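PDB 2GU1: peptidoglycan DD-endopeptidase ShyB, which cleaves the peptide cross-links between adjacent peptidoglycan strands as a zinc-dependent DD-endopeptidase, probably letting the cell wall expand, and may replace related enzymes during zinc starvation. Local coordinates for residues 44-55 against 65-73; 258-268 against 298-306. All coordinates share one frame; numbering follows the deposited sequence.

Contact 1 of 2, residues 44-55 against 65-73; sequences QLDMIQPGEELE and SRLIYHMSI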
loop_
_atom_site.group_PDB
_atom_site.type_symbol
_atom_site.label_atom_id
_atom_site.label_comp_id
_atom_site.label_asym_id
_atom_site.label_seq_id
_atom_site.Cartn_x
_atom_site.Cartn_y
_atom_site.Cartn_z
ATOM N N GLN A 44 -6.129 -1.268 7.298
ATOM C CA GLN A 44 -6.525 -2.206 6.249
ATOM C C GLN A 44 -7.954 -1.903 5.768
ATOM O O GLN A 44 -8.256 -1.958 4.580
ATOM C CB GLN A 44 -6.507 -3.636 6.794
ATOM C CG GLN A 44 -5.223 -4.057 7.498
ATOM C CD GLN A 44 -4.205 -4.639 6.551
ATOM O OE1 GLN A 44 -3.798 -3.998 5.585
ATOM N NE2 GLN A 44 -3.781 -5.869 6.826
ATOM N N LEU A 45 -8.830 -1.587 6.707
ATOM C CA LEU A 45 -10.232 -1.339 6.386
ATOM C C LEU A 45 -10.534 -0.100 5.547
ATOM O O LEU A 45 -11.584 -0.024 4.912
ATOM C CB LEU A 45 -11.046 -1.335 7.684
ATOM C CG LEU A 45 -11.021 -2.722 8.353
ATOM C CD1 LEU A 45 -11.543 -2.631 9.782
ATOM C CD2 LEU A 45 -11.850 -3.719 7.516
ATOM N N ASP A 46 -9.618 0.863 5.521
ATOM C CA ASP A 46 -9.838 2.068 4.724
ATOM C C ASP A 46 -9.687 1.785 3.228
ATOM O O ASP A 46 -10.183 2.540 2.390
ATOM C CB ASP A 46 -8.845 3.161 5.115
ATOM C CG ASP A 46 -9.392 4.101 6.159
ATOM O OD1 ASP A 46 -8.702 5.084 6.471
ATOM O OD2 ASP A 46 -10.507 3.869 6.670
ATOM N N MET A 47 -9.005 0.700 2.895
ATOM C CA MET A 47 -8.785 0.362 1.497
ATOM C C MET A 47 -9.697 -0.731 0.943
ATOM O O MET A 47 -9.342 -1.368 -0.045
ATOM C CB MET A 47 -7.322 -0.041 1.279
ATOM C CG MET A 47 -6.907 -1.337 1.970
ATOM S SD MET A 47 -5.187 -1.828 1.628
ATOM C CE MET A 47 -4.320 -1.072 3.004
ATOM N N ILE A 48 -10.863 -0.950 1.560
ATOM C CA ILE A 48 -11.777 -1.984 1.065
ATOM C C ILE A 48 -12.193 -1.669 -0.359
ATOM O O ILE A 48 -12.558 -0.539 -0.676
ATOM C CB ILE A 48 -13.053 -2.121 1.921
ATOM C CG1 ILE A 48 -13.797 -0.784 1.974
ATOM C CG2 ILE A 48 -12.693 -2.626 3.293
ATOM C CD1 ILE A 48 -15.181 -0.870 2.589
ATOM N N GLN A 49 -12.155 -2.687 -1.207
ATOM C CA GLN A 49 -12.495 -2.543 -2.615
ATOM C C GLN A 49 -13.669 -3.442 -3.003
ATOM O O GLN A 49 -13.873 -4.503 -2.407
ATOM C CB GLN A 49 -11.285 -2.920 -3.473
ATOM C CG GLN A 49 -10.038 -2.078 -3.235
ATOM C CD GLN A 49 -10.178 -0.672 -3.764
ATOM O OE1 GLN A 49 -10.498 -0.476 -4.936
ATOM N NE2 GLN A 49 -9.936 0.320 -2.908
ATOM N N PRO A 50 -14.445 -3.028 -4.018
ATOM C CA PRO A 50 -15.593 -3.812 -4.482
ATOM C C PRO A 50 -15.105 -5.207 -4.844
ATOM O O PRO A 50 -14.068 -5.355 -5.494
ATOM C CB PRO A 50 -16.064 -3.042 -5.713
ATOM C CG PRO A 50 -15.700 -1.627 -5.384
ATOM C CD PRO A 50 -14.320 -1.774 -4.785
ATOM N N GLY A 51 -15.845 -6.228 -4.427
ATOM C CA GLY A 51 -15.437 -7.586 -4.730
ATOM C C GLY A 51 -14.825 -8.306 -3.542
ATOM O O GLY A 51 -14.845 -9.538 -3.482
ATOM N N GLU A 52 -14.255 -7.553 -2.604
ATOM C CA GLU A 52 -13.668 -8.173 -1.426
ATOM C C GLU A 52 -14.852 -8.544 -0.548
ATOM O O GLU A 52 -15.976 -8.119 -0.809
ATOM C CB GLU A 52 -12.725 -7.196 -0.711
ATOM C CG GLU A 52 -11.586 -6.717 -1.602
ATOM C CD GLU A 52 -10.636 -5.777 -0.888
ATOM O OE1 GLU A 52 -11.109 -4.953 -0.083
ATOM O OE2 GLU A 52 -9.418 -5.850 -1.146
ATOM N N GLU A 53 -14.612 -9.328 0.492
ATOM C CA GLU A 53 -15.702 -9.754 1.352
ATOM C C GLU A 53 -15.438 -9.532 2.823
ATOM O O GLU A 53 -14.308 -9.689 3.290
ATOM C CB GLU A 53 -15.975 -11.246 1.156
ATOM C CG GLU A 53 -16.365 -11.654 -0.250
ATOM C CD GLU A 53 -16.524 -13.159 -0.369
ATOM O OE1 GLU A 53 -17.338 -13.727 0.392
ATOM O OE2 GLU A 53 -15.831 -13.772 -1.211
ATOM N N LEU A 54 -16.497 -9.169 3.541
ATOM C CA LEU A 54 -16.422 -8.986 4.977
ATOM C C LEU A 54 -17.301 -10.083 5.565
ATOM O O LEU A 54 -18.385 -10.377 5.054
ATOM C CB LEU A 54 -16.942 -7.608 5.392
ATOM C CG LEU A 54 -16.119 -6.371 5.018
ATOM C CD1 LEU A 54 -16.829 -5.115 5.517
ATOM C CD2 LEU A 54 -14.728 -6.464 5.628
ATOM N N GLU A 55 -16.822 -10.714 6.622
ATOM C CA GLU A 55 -17.582 -11.775 7.263
ATOM C C GLU A 55 -17.796 -11.327 8.704
ATOM O O GLU A 55 -16.827 -11.095 9.422
ATOM C CB GLU A 55 -16.776 -13.075 7.192
ATOM C CG GLU A 55 -17.470 -14.317 7.706
ATOM C CD GLU A 55 -16.744 -15.588 7.277
ATOM O OE1 GLU A 55 -15.503 -15.551 7.133
ATOM O OE2 GLU A 55 -17.409 -16.628 7.090
ATOM N N SER A 65 -18.951 -10.316 17.314
ATOM C CA SER A 65 -17.924 -10.948 18.134
ATOM C C SER A 65 -16.621 -11.066 17.343
ATOM O O SER A 65 -15.536 -11.149 17.918
ATOM C CB SER A 65 -18.378 -12.336 18.587
ATOM O OG SER A 65 -18.504 -13.212 17.485
ATOM N N ARG A 66 -16.737 -11.083 16.018
ATOM C CA ARG A 66 -15.570 -11.172 15.155
ATOM C C ARG A 66 -15.857 -10.743 13.723
ATOM O O ARG A 66 -16.894 -11.092 13.152
ATOM C CB ARG A 66 -15.022 -12.594 15.137
ATOM C CG ARG A 66 -14.063 -12.829 13.989
ATOM C CD ARG A 66 -13.506 -14.232 13.997
ATOM N NE ARG A 66 -12.536 -14.409 15.070
ATOM C CZ ARG A 66 -11.893 -15.544 15.309
ATOM N NH1 ARG A 66 -12.120 -16.608 14.550
ATOM N NH2 ARG A 66 -11.011 -15.612 16.300
ATOM N N LEU A 67 -14.916 -9.992 13.156
ATOM C CA LEU A 67 -14.997 -9.507 11.780
ATOM C C LEU A 67 -13.804 -10.054 11.003
ATOM O O LEU A 67 -12.663 -9.958 11.468
ATOM C CB LEU A 67 -14.943 -7.973 11.741
ATOM C CG LEU A 67 -14.629 -7.341 10.380
ATOM C CD1 LEU A 67 -15.831 -7.485 9.467
ATOM C CD2 LEU A 67 -14.266 -5.865 10.552
ATOM N N ILE A 68 -14.064 -10.630 9.832
ATOM C CA ILE A 68 -12.989 -11.148 8.993
ATOM C C ILE A 68 -13.043 -10.380 7.673
ATOM O O ILE A 68 -14.068 -10.384 6.974
ATOM C CB ILE A 68 -13.137 -12.664 8.691
ATOM C CG1 ILE A 68 -13.163 -13.475 9.992
ATOM C CG2 ILE A 68 -11.953 -13.150 7.862
ATOM C CD1 ILE A 68 -14.478 -13.383 10.728
ATOM N N TYR A 69 -11.948 -9.696 7.356
ATOM C CA TYR A 69 -11.851 -8.934 6.121
ATOM C C TYR A 69 -11.032 -9.763 5.138
ATOM O O TYR A 69 -9.808 -9.873 5.254
ATOM C CB TYR A 69 -11.201 -7.560 6.397
ATOM C CG TYR A 69 -10.763 -6.762 5.178
ATOM C CD1 TYR A 69 -11.408 -6.900 3.940
ATOM C CD2 TYR A 69 -9.711 -5.846 5.273
ATOM C CE1 TYR A 69 -11.008 -6.141 2.823
ATOM C CE2 TYR A 69 -9.309 -5.086 4.177
ATOM C CZ TYR A 69 -9.958 -5.238 2.955
ATOM O OH TYR A 69 -9.541 -4.491 1.882
ATOM N N HIS A 70 -11.731 -10.386 4.191
ATOM C CA HIS A 70 -11.097 -11.203 3.161
ATOM C C HIS A 70 -10.592 -10.299 2.035
ATOM O O HIS A 70 -11.347 -9.953 1.121
ATOM C CB HIS A 70 -12.109 -12.220 2.602
ATOM C CG HIS A 70 -12.547 -13.246 3.604
ATOM N ND1 HIS A 70 -11.779 -14.345 3.928
ATOM C CD2 HIS A 70 -13.658 -13.321 4.376
ATOM C CE1 HIS A 70 -12.397 -15.052 4.859
ATOM N NE2 HIS A 70 -13.540 -14.451 5.149
ATOM N N MET A 71 -9.323 -9.900 2.117
ATOM C CA MET A 71 -8.721 -9.047 1.095
ATOM C C MET A 71 -8.560 -9.829 -0.205
ATOM O O MET A 71 -8.635 -9.261 -1.295
ATOM C CB MET A 71 -7.361 -8.533 1.575
ATOM C CG MET A 71 -7.485 -7.485 2.660
ATOM S SD MET A 71 -6.043 -7.361 3.740
ATOM C CE MET A 71 -6.520 -8.489 5.033
ATOM N N SER A 72 -8.316 -11.128 -0.074
ATOM C CA SER A 72 -8.179 -12.023 -1.224
ATOM C C SER A 72 -8.391 -13.426 -0.689
ATOM O O SER A 72 -8.545 -13.613 0.515
ATOM C CB SER A 72 -6.784 -11.928 -1.855
ATOM O OG SER A 72 -5.828 -12.662 -1.108
ATOM N N ILE A 73 -8.392 -14.418 -1.572
ATOM C CA ILE A 73 -8.586 -15.789 -1.124
ATOM C C ILE A 73 -7.363 -16.338 -0.379
ATOM O O ILE A 73 -7.409 -17.432 0.170
ATOM C CB ILE A 73 -8.950 -16.718 -2.311
ATOM C CG1 ILE A 73 -7.860 -16.680 -3.382
ATOM C CG2 ILE A 73 -10.285 -16.274 -2.909
ATOM C CD1 ILE A 73 -8.221 -17.457 -4.644
#
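The Tyr69 ring carries Ile48 CG2 over one face, a CH-pi contact 4.2 Å from CG2 to the ring centroid. Met71 CG, from the same segment as the ring, lies over the opposite face, offset toward the rim. At the phenolic edge, in the ring plane, sits Glu52 OE1, with the carboxylate turned 69° from the ring. Leu45 CD2 and Leu54 CD2 reach the ring obliquely. The first torsion of Tyr69 (chi1 168°) sets CG opposite the backbone N, and the ring extends to the 44-52 loop.

Tyr69 OH donates to Glu52 OE1 at 2.6 Å, on the syn side but tilted out of the carboxylate plane. Gln49 N binds the same oxygen, Glu52 OE1, at 2.7 Å from the other face of the carboxylate plane. Two donors thus grip one oxygen and tie the type II turn 49-52 to the tyrosine.

On the opposite face of the sheet from Tyr69, the His70 ring has Ile68 CG2 over one face and Glu55 OE1 at its edge. His70 NE2 donates to Glu55 OE1 at 3.0 Å, nearly straight at 175°. The bond lies in the ring plane but meets the carboxylate from above its plane. A positive charge on His70 would probably strengthen it.

The backbones pair antiparallel. Glu55 N to Ile68 O and Ile68 N to Glu55 O are both 2.8 Å, whereas Glu53 N to His70 O is weak. Helix 18-24 packs on Leu45, Ile48 and Leu54. This is a beta hairpin of strands 53-58 and 64-70 within the LysM-like OapA family region.

Contact 2 of 2, residues 258-268 against 298-306; sequences KHPYAGNYLVI and IALAGATGR
Thr304 turns OG1 between its backbone N and carbonyl carbon (chi1 55°), and this brings the hydroxyl to Asn264 N. Arg306 holds CG opposite its backbone N (chi1 167°), then bends twice, and its side chain runs beside Tyr261 in the same direction. The contact belongs to the M23 peptidase fold. It joins the hairpin of strands 251-259 and 265-269 to strand 297-300 and the loop that follows it.

Asn264 N donates to Thr304 OG1 at 2.9 Å. The threonine hydroxyl and Asn264 ND2 also bond to Leu281 O, so one carbonyl ties both segments to the strand 274-281. Asn264 ND2 lies 3.4 Å from the Thr304 CG2 methyl, with the two side chains crossing at about a right angle.

Gly263 and Gly305 bring their backbones close, CA to CA 3.4 Å. Arg306 N donates to Tyr261 O at 2.7 Å, nearly straight (175°).

At the other end, apolar packing takes over. Ile268 and Ile298 meet tip to tip, and the Leu266 side chain crosses that of Ile298 obliquely, CD2 meeting Ile298 CD1 at 3.9 Å. The catalytic zinc lies about 10 Å from the Ala262 side chain; its ligands, His232, Asp236 and His313, are outside both segments.

The Tyr261 ring stands almost perpendicular to the Arg306 guanidinium: Arg306 CB touches the ring edge at CD1, 3.7 Å away, while Tyr261 CE1 lies over a guanidinium face.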
loop_
_atom_site.group_PDB
_atom_site.type_symbol
_atom_site.label_atom_id
_atom_site.label_comp_id
_atom_site.label_asym_id
_atom_site.label_seq_id
_atom_site.Cartn_x
_atom_site.Cartn_y
_atom_site.Cartn_z
ATOM N N LYS A 258 -9.183 11.300 6.409
ATOM C CA LYS A 258 -9.296 11.844 7.751
ATOM C C LYS A 258 -9.833 10.663 8.557
ATOM O O LYS A 258 -11.008 10.314 8.458
ATOM C CB LYS A 258 -10.293 13.004 7.805
ATOM C CG LYS A 258 -10.180 13.849 9.075
ATOM C CD LYS A 258 -10.332 13.012 10.338
ATOM C CE LYS A 258 -9.563 13.612 11.514
ATOM N NZ LYS A 258 -9.625 12.751 12.736
ATOM N N HIS A 259 -8.963 10.054 9.351
ATOM C CA HIS A 259 -9.318 8.896 10.155
ATOM C C HIS A 259 -9.522 9.304 11.614
ATOM O O HIS A 259 -8.767 10.110 12.156
ATOM C CB HIS A 259 -8.201 7.858 10.020
ATOM C CG HIS A 259 -8.533 6.513 10.585
ATOM N ND1 HIS A 259 -8.511 6.244 11.937
ATOM C CD2 HIS A 259 -8.848 5.347 9.973
ATOM C CE1 HIS A 259 -8.794 4.969 12.133
ATOM N NE2 HIS A 259 -9.002 4.402 10.958
ATOM N N PRO A 260 -10.557 8.755 12.269
ATOM C CA PRO A 260 -10.842 9.086 13.671
ATOM C C PRO A 260 -9.658 8.858 14.607
ATOM O O PRO A 260 -9.479 9.588 15.589
ATOM C CB PRO A 260 -12.019 8.168 14.015
ATOM C CG PRO A 260 -12.688 7.946 12.685
ATOM C CD PRO A 260 -11.527 7.775 11.747
ATOM N N TYR A 261 -8.849 7.851 14.299
ATOM C CA TYR A 261 -7.708 7.522 15.140
ATOM C C TYR A 261 -6.348 7.846 14.534
ATOM O O TYR A 261 -5.435 8.276 15.243
ATOM C CB TYR A 261 -7.801 6.048 15.529
ATOM C CG TYR A 261 -9.028 5.788 16.371
ATOM C CD1 TYR A 261 -9.017 6.027 17.742
ATOM C CD2 TYR A 261 -10.237 5.415 15.777
ATOM C CE1 TYR A 261 -10.176 5.913 18.504
ATOM C CE2 TYR A 261 -11.404 5.297 16.531
ATOM C CZ TYR A 261 -11.367 5.550 17.892
ATOM O OH TYR A 261 -12.523 5.465 18.637
ATOM N N ALA A 262 -6.211 7.647 13.232
ATOM C CA ALA A 262 -4.947 7.948 12.562
ATOM C C ALA A 262 -4.923 9.428 12.188
ATOM O O ALA A 262 -3.915 9.937 11.701
ATOM C CB ALA A 262 -4.788 7.085 11.321
ATOM N N GLY A 263 -6.039 10.107 12.434
ATOM C CA GLY A 263 -6.149 11.525 12.114
ATOM C C GLY A 263 -6.034 11.710 10.616
ATOM O O GLY A 263 -6.379 10.802 9.853
ATOM N N ASN A 264 -5.569 12.879 10.183
ATOM C CA ASN A 264 -5.381 13.131 8.760
ATOM C C ASN A 264 -4.159 12.331 8.313
ATOM O O ASN A 264 -3.094 12.406 8.941
ATOM C CB ASN A 264 -5.124 14.618 8.496
ATOM C CG ASN A 264 -6.315 15.484 8.835
ATOM O OD1 ASN A 264 -7.407 15.280 8.313
ATOM N ND2 ASN A 264 -6.110 16.464 9.709
ATOM N N TYR A 265 -4.299 11.550 7.247
ATOM C CA TYR A 265 -3.153 10.784 6.790
ATOM C C TYR A 265 -3.081 10.691 5.285
ATOM O O TYR A 265 -4.064 10.933 4.568
ATOM C CB TYR A 265 -3.104 9.396 7.468
ATOM C CG TYR A 265 -3.989 8.311 6.893
ATOM C CD1 TYR A 265 -3.537 7.487 5.862
ATOM C CD2 TYR A 265 -5.250 8.062 7.431
ATOM C CE1 TYR A 265 -4.319 6.426 5.386
ATOM C CE2 TYR A 265 -6.040 7.005 6.964
ATOM C CZ TYR A 265 -5.568 6.188 5.949
ATOM O OH TYR A 265 -6.324 5.104 5.531
ATOM N N LEU A 266 -1.894 10.359 4.808
ATOM C CA LEU A 266 -1.639 10.299 3.384
ATOM C C LEU A 266 -0.846 9.041 3.063
ATOM O O LEU A 266 -0.083 8.547 3.893
ATOM C CB LEU A 266 -0.821 11.541 3.011
ATOM C CG LEU A 266 -0.729 12.168 1.625
ATOM C CD1 LEU A 266 -2.095 12.676 1.179
ATOM C CD2 LEU A 266 0.261 13.327 1.694
ATOM N N VAL A 267 -1.021 8.534 1.850
ATOM C CA VAL A 267 -0.286 7.360 1.408
ATOM C C VAL A 267 0.207 7.641 -0.001
ATOM O O VAL A 267 -0.557 8.087 -0.861
ATOM C CB VAL A 267 -1.166 6.090 1.370
ATOM C CG1 VAL A 267 -0.343 4.918 0.823
ATOM C CG2 VAL A 267 -1.685 5.769 2.774
ATOM N N ILE A 268 1.486 7.392 -0.234
ATOM C CA ILE A 268 2.071 7.621 -1.538
ATOM C C ILE A 268 2.584 6.299 -2.076
ATOM O O ILE A 268 3.150 5.498 -1.334
ATOM C CB ILE A 268 3.247 8.634 -1.444
ATOM C CG1 ILE A 268 2.703 10.019 -1.064
ATOM C CG2 ILE A 268 4.009 8.693 -2.761
ATOM C CD1 ILE A 268 3.775 11.080 -0.922
ATOM N N ILE A 298 4.601 17.731 1.331
ATOM C CA ILE A 298 3.282 17.171 1.069
ATOM C C ILE A 298 2.281 17.444 2.184
ATOM O O ILE A 298 1.069 17.305 1.991
ATOM C CB ILE A 298 3.381 15.647 0.831
ATOM C CG1 ILE A 298 3.979 14.960 2.061
ATOM C CG2 ILE A 298 4.240 15.376 -0.394
ATOM C CD1 ILE A 298 4.165 13.444 1.896
ATOM N N ALA A 299 2.778 17.840 3.349
ATOM C CA ALA A 299 1.891 18.128 4.464
ATOM C C ALA A 299 2.609 18.812 5.611
ATOM O O ALA A 299 3.814 19.062 5.551
ATOM C CB ALA A 299 1.251 16.837 4.964
ATOM N N LEU A 300 1.848 19.106 6.658
ATOM C CA LEU A 300 2.388 19.731 7.848
ATOM C C LEU A 300 2.048 18.771 8.980
ATOM O O LEU A 300 0.891 18.348 9.124
ATOM C CB LEU A 300 1.736 21.099 8.081
ATOM C CG LEU A 300 1.912 22.116 6.941
ATOM C CD1 LEU A 300 1.245 23.439 7.321
ATOM C CD2 LEU A 300 3.397 22.336 6.668
ATOM N N ALA A 301 3.059 18.398 9.754
ATOM C CA ALA A 301 2.860 17.483 10.873
ATOM C C ALA A 301 1.805 18.019 11.819
ATOM O O ALA A 301 1.556 19.228 11.877
ATOM C CB ALA A 301 4.182 17.255 11.610
ATOM N N GLY A 302 1.171 17.128 12.572
ATOM C CA GLY A 302 0.134 17.582 13.470
ATOM C C GLY A 302 -0.045 16.683 14.670
ATOM O O GLY A 302 0.884 15.995 15.087
ATOM N N ALA A 303 -1.256 16.705 15.208
ATOM C CA ALA A 303 -1.625 15.906 16.360
ATOM C C ALA A 303 -3.079 15.477 16.193
ATOM O O ALA A 303 -3.811 15.400 17.173
ATOM C CB ALA A 303 -1.472 16.726 17.619
ATOM N N THR A 304 -3.503 15.231 14.953
ATOM C CA THR A 304 -4.882 14.801 14.710
ATOM C C THR A 304 -5.013 13.304 14.970
ATOM O O THR A 304 -4.023 12.562 14.947
ATOM C CB THR A 304 -5.367 15.113 13.262
ATOM O OG1 THR A 304 -4.468 14.543 12.303
ATOM C CG2 THR A 304 -5.468 16.628 13.039
ATOM N N GLY A 305 -6.239 12.866 15.234
ATOM C CA GLY A 305 -6.470 11.462 15.514
ATOM C C GLY A 305 -6.280 11.207 16.991
ATOM O O GLY A 305 -6.489 12.106 17.808
ATOM N N ARG A 306 -5.877 9.986 17.330
ATOM C CA ARG A 306 -5.656 9.583 18.714
ATOM C C ARG A 306 -4.167 9.425 19.029
ATOM O O ARG A 306 -3.470 8.614 18.410
ATOM C CB ARG A 306 -6.382 8.263 18.989
ATOM C CG ARG A 306 -5.973 7.573 20.286
ATOM C CD ARG A 306 -6.240 8.458 21.496
ATOM N NE ARG A 306 -7.660 8.752 21.671
ATOM C CZ ARG A 306 -8.592 7.837 21.932
ATOM N NH1 ARG A 306 -8.259 6.557 22.053
ATOM N NH2 ARG A 306 -9.859 8.203 22.080
#

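How the contacts relate
Contact 1 and contact 2 are both partly buried but lie in different family regions. Contact 1 pairs neighbouring strands of one hairpin, so its backbone bonds follow a regular antiparallel register. Contact 2 joins a hairpin to a later strand and the loop after it, with two hydrogen bonds at the loop end and an isoleucine-leucine cluster at the other. In contact 1 the side-chain donors, a phenol and an imidazole, bond to carboxylates. In contact 2 both donors are backbone N-H groups, one bonding to a threonine hydroxyl and one to a carbonyl. The two touch directly: Asp46 OD1 and Tyr265 OH are 2.6 Å apart, a probable hydrogen bond linking the LysM-like and peptidase regions.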